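Long-range contacts in NAD-dependent aldehyde dehydrogenase (Burkholderia multivorans, PDB 5UJU), which probably oxidises aldehydes to carboxylic acids with NAD as the electron acceptor: residues Asp294-Thr299 against Tyr315-Gly320; Asp530-Gly535 against Ala542-Ala547. All coordinates share one frame; numbering follows the deposited sequence.

How the contacts relate
The two contacts follow one another along the chain: contact 1 (294-299 with 315-320) is complete more than two hundred residues before contact 2 (530-535 with 542-547) begins. Their centres lie 13 Å apart, and each is about 10 Å from the centre of the chain. Contact 1 is a strand pair in the mixed sheet that also holds strands 191-211 and 234-238, whereas contact 2 folds the long loop between strand 511-514 and helix 547-550 back on itself. They meet directly: Glu-317 packs on His-532 and Leu-544, and Tyr-315 on Ala-542. The late loop therefore reaches back to strand 313-317, and residues of the same loop also bond to the second subunit.

Contact 1 (Asp294-Thr299 against Tyr315-Gly320); sequences DFTGST and YTEKAG
Strands 290-296 and 313-317 pair in parallel here, joined by helix 299-308 in a beta-alpha-beta crossover, and the contact covers their C-terminal ends and the turns beyond. The strand axes approach to 4.7 Å at an angle of 10°. Three backbone bonds fix the register: Phe-295 N gives to Tyr-315 O, Glu-317 N to Phe-295 O at 2.8 Å, and Gly-297 N to Glu-317 O in a nearly straight bond.

Asp-294, Tyr-315, Thr-296 and Glu-317 point to one face. There the carboxylate of Asp-294 lies beside the Tyr-315 side chain, the two planes only 10° apart, with OD1 3.4 Å from Tyr-315 CB. Arg-553 serves both, by a salt bridge to Asp-294 OD2 and a cation-pi contact with the tyrosine ring. Thr-296 runs alongside Glu-317, its OG1 3.9 Å from the CB of that glutamate. On the other face Phe-295 has CG anti to its backbone N (chi1 165°), which sets the ring over helix 299-308 at Asn-301 and Leu-305; ring atom CD1 comes 4.2 Å from Thr-316 CG2.

Past the strands the two segments stay joined through a side chain. Thr-299 OG1 accepts from Ala-319 N at 3.2 Å and donates to a water, which in turn donates to Ala-319 O, the water lying 2.6 Å from that oxygen. Lys-318 lays its CB 3.6 Å from the same OG1, while its NZ reaches Glu-306 in a salt bridge.

One threonine hydroxyl at the start of the crossover helix thus uses both its accepting and its donating capacity: it holds Ala-319 N directly and Ala-319 O through the water, so the segments stay linked beyond the last bridge of the strands.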
# COMPACT_ATOMS: atom_id res chain seq x y z
N ASP A 294 -2.17 13.03 -0.06
CA ASP A 294 -0.86 13.16 0.58
C ASP A 294 -0.88 14.38 1.48
O ASP A 294 -1.11 15.50 1.01
CB ASP A 294 0.27 13.27 -0.46
CG ASP A 294 0.55 11.94 -1.16
OD1 ASP A 294 1.46 11.18 -0.74
OD2 ASP A 294 -0.16 11.62 -2.13
N PHE A 295 -0.63 14.17 2.78
CA PHE A 295 -0.82 15.20 3.79
C PHE A 295 0.42 15.35 4.66
O PHE A 295 0.99 14.35 5.11
CB PHE A 295 -2.04 14.88 4.65
CG PHE A 295 -2.12 15.68 5.94
CD1 PHE A 295 -1.52 15.21 7.10
CD2 PHE A 295 -2.81 16.88 5.99
CE1 PHE A 295 -1.61 15.94 8.29
CE2 PHE A 295 -2.91 17.61 7.17
CZ PHE A 295 -2.31 17.13 8.32
N THR A 296 0.79 16.60 4.94
CA THR A 296 1.79 16.94 5.95
C THR A 296 1.19 17.93 6.93
O THR A 296 0.69 18.98 6.51
CB THR A 296 3.06 17.54 5.32
OG1 THR A 296 3.62 16.64 4.37
CG2 THR A 296 4.10 17.82 6.41
N GLY A 297 1.23 17.62 8.22
CA GLY A 297 0.67 18.54 9.20
C GLY A 297 0.47 17.89 10.54
O GLY A 297 1.21 16.99 10.93
N SER A 298 -0.56 18.35 11.25
CA SER A 298 -0.78 17.90 12.62
C SER A 298 -1.20 16.44 12.67
O SER A 298 -1.76 15.89 11.71
CB SER A 298 -1.86 18.75 13.32
OG SER A 298 -3.16 18.40 12.87
N THR A 299 -0.92 15.82 13.81
CA THR A 299 -1.33 14.44 14.05
C THR A 299 -2.85 14.31 14.01
O THR A 299 -3.38 13.34 13.46
CB THR A 299 -0.78 13.97 15.40
OG1 THR A 299 0.64 13.88 15.32
CG2 THR A 299 -1.34 12.60 15.77
N TYR A 315 -1.72 9.11 2.64
CA TYR A 315 -0.32 9.11 3.06
C TYR A 315 -0.09 10.33 3.92
O TYR A 315 -0.39 11.45 3.50
CB TYR A 315 0.61 9.13 1.85
CG TYR A 315 0.26 8.06 0.83
CD1 TYR A 315 0.85 6.80 0.91
CD2 TYR A 315 -0.65 8.31 -0.19
CE1 TYR A 315 0.55 5.81 -0.00
CE2 TYR A 315 -0.97 7.32 -1.11
CZ TYR A 315 -0.37 6.07 -1.01
OH TYR A 315 -0.65 5.07 -1.91
N THR A 316 0.42 10.13 5.13
CA THR A 316 0.47 11.21 6.10
C THR A 316 1.87 11.35 6.67
O THR A 316 2.59 10.36 6.85
CB THR A 316 -0.51 11.01 7.27
OG1 THR A 316 -0.24 9.76 7.92
CG2 THR A 316 -1.97 11.04 6.79
N GLU A 317 2.25 12.62 6.91
CA GLU A 317 3.37 13.03 7.75
C GLU A 317 2.79 13.85 8.89
O GLU A 317 2.15 14.88 8.65
CB GLU A 317 4.39 13.88 6.99
CG GLU A 317 5.02 13.24 5.77
CD GLU A 317 6.23 12.41 6.14
OE1 GLU A 317 6.79 12.67 7.23
OE2 GLU A 317 6.63 11.53 5.35
N LYS A 318 3.02 13.40 10.13
CA LYS A 318 2.40 14.01 11.31
C LYS A 318 3.51 14.40 12.30
O LYS A 318 4.69 14.42 11.97
CB LYS A 318 1.36 13.05 11.90
CG LYS A 318 0.24 12.66 10.88
CD LYS A 318 -0.54 11.41 11.30
CE LYS A 318 0.26 10.13 11.12
NZ LYS A 318 -0.59 8.93 11.39
N ALA A 319 3.11 14.70 13.53
CA ALA A 319 4.07 15.14 14.53
C ALA A 319 4.67 13.95 15.27
O ALA A 319 4.05 12.89 15.39
CB ALA A 319 3.40 16.07 15.55
N GLY A 320 5.89 14.14 15.76
CA GLY A 320 6.50 13.15 16.62
C GLY A 320 7.44 13.82 17.59
O GLY A 320 7.58 15.05 17.59
O HOH W 1 1.82 11.59 15.75

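Contact 2 (Asp530-Gly535 against Ala542-Ala547); sequences DFHGTG and AALADA. With EDO (1,2-ethanediol), chain G.
His-532 has CG anti to its backbone N (chi1 176°) and Leu-544 has CG anti to its carbonyl carbon (chi1 -58°), and these torsions lay the two side chains next to each other, pointing the same way. The imidazole presents its CD2 carbon to the leucine, 3.5 Å from Leu-544 CD1, and its ring also meets Trp-219 edge-to-face.

The backbones of the same two residues form one antiparallel hydrogen-bonded pair. His-532 N gives to Leu-544 O at 2.8 Å, and Leu-544 N returns a bond to His-532 O at 3.0 Å. Both are almost straight at the hydrogen, although each donor is tilted from the plane of the carbonyl it meets.

A cis peptide bond links Leu-544, which makes this pair, to Ala-545, whose O sits near the plane of the Phe-531 ring at its edge, 3.3 Å from Phe-531 CE1. That ring atom also approaches Asp-546 CB at 4.1 Å, the two side chains crossing at about a right angle. On the 533-535 side, Ala-543 CB fits against the backbone, 3.3 Å from Gly-533 O.

Two aspartates carry the contact outward. Asp-546 N-caps the helix that follows, through Phe-549 N, and forms a salt bridge with Arg-555 of the second subunit; Asp-530 pairs with Lys-198 of that subunit, and a 1,2-ethanediol, probably from the crystallisation liquor, lies against its OD2.

With just a single bridge and no regular strand, this is a long loop folded back on itself and held by one antiparallel bridge, buried, packed on helix 158-175 and strand 313-317, and part of the dimer interface.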
# COMPACT_ATOMS: atom_id res chain seq x y z
N ASP A 530 18.53 7.95 2.47
CA ASP A 530 17.85 8.03 3.75
C ASP A 530 16.33 7.99 3.55
O ASP A 530 15.77 8.86 2.89
CB ASP A 530 18.24 9.31 4.50
CG ASP A 530 19.75 9.43 4.69
OD1 ASP A 530 20.41 8.41 5.02
OD2 ASP A 530 20.28 10.54 4.51
N PHE A 531 15.69 6.97 4.12
CA PHE A 531 14.24 6.97 4.22
C PHE A 531 13.80 8.03 5.21
O PHE A 531 14.25 8.03 6.37
CB PHE A 531 13.73 5.60 4.66
CG PHE A 531 14.05 4.49 3.70
CD1 PHE A 531 13.33 4.35 2.52
CD2 PHE A 531 15.07 3.59 3.98
CE1 PHE A 531 13.62 3.34 1.63
CE2 PHE A 531 15.36 2.57 3.10
CZ PHE A 531 14.64 2.44 1.92
N HIS A 532 12.94 8.94 4.77
CA HIS A 532 12.38 9.97 5.64
C HIS A 532 11.11 9.41 6.29
O HIS A 532 10.09 9.23 5.62
CB HIS A 532 12.09 11.24 4.86
CG HIS A 532 11.44 12.31 5.67
ND1 HIS A 532 12.14 13.11 6.55
CD2 HIS A 532 10.15 12.71 5.74
CE1 HIS A 532 11.30 13.95 7.13
NE2 HIS A 532 10.09 13.74 6.65
N GLY A 533 11.19 9.15 7.60
CA GLY A 533 10.14 8.41 8.28
C GLY A 533 10.14 6.95 7.88
O GLY A 533 10.66 6.59 6.82
N THR A 534 9.55 6.09 8.71
CA THR A 534 9.47 4.67 8.38
C THR A 534 8.08 4.24 7.95
O THR A 534 7.97 3.29 7.16
CB THR A 534 9.89 3.81 9.57
OG1 THR A 534 8.97 4.00 10.65
CG2 THR A 534 11.33 4.16 10.02
N GLY A 535 7.03 4.91 8.42
CA GLY A 535 5.68 4.40 8.31
C GLY A 535 5.27 3.44 9.41
O GLY A 535 4.17 2.88 9.33
N ALA A 542 3.67 6.47 6.14
CA ALA A 542 4.40 6.12 4.93
C ALA A 542 5.83 6.64 5.05
O ALA A 542 6.12 7.53 5.85
CB ALA A 542 3.72 6.71 3.68
N ALA A 543 6.71 6.04 4.26
CA ALA A 543 8.10 6.45 4.16
C ALA A 543 8.36 7.17 2.84
O ALA A 543 7.84 6.76 1.79
CB ALA A 543 9.05 5.26 4.25
N LEU A 544 9.20 8.20 2.90
CA LEU A 544 9.69 8.91 1.71
C LEU A 544 11.10 8.41 1.42
O LEU A 544 12.04 8.74 2.16
CB LEU A 544 9.70 10.42 1.94
CG LEU A 544 8.45 11.21 2.31
CD1 LEU A 544 8.82 12.69 2.55
CD2 LEU A 544 7.37 11.08 1.23
N ALA A 545 11.26 7.58 0.40
CA ALA A 545 10.17 6.95 -0.36
C ALA A 545 10.53 5.48 -0.54
O ALA A 545 11.71 5.11 -0.47
CB ALA A 545 9.97 7.64 -1.71
N ASP A 546 9.53 4.63 -0.74
CA ASP A 546 9.76 3.20 -0.95
C ASP A 546 8.68 2.65 -1.88
O ASP A 546 7.85 3.41 -2.40
CB ASP A 546 9.79 2.45 0.39
CG ASP A 546 8.48 2.57 1.18
OD1 ASP A 546 7.48 3.15 0.68
OD2 ASP A 546 8.44 2.07 2.31
N ALA A 547 8.69 1.33 -2.06
CA ALA A 547 7.73 0.69 -2.95
C ALA A 547 6.30 0.92 -2.49
O ALA A 547 5.41 1.19 -3.30
CB ALA A 547 8.02 -0.80 -3.08
C1 EDO G . 23.34 12.91 5.38
O1 EDO G . 22.05 13.51 5.32
C2 EDO G . 23.31 11.49 4.84
O2 EDO G . 22.51 10.62 5.66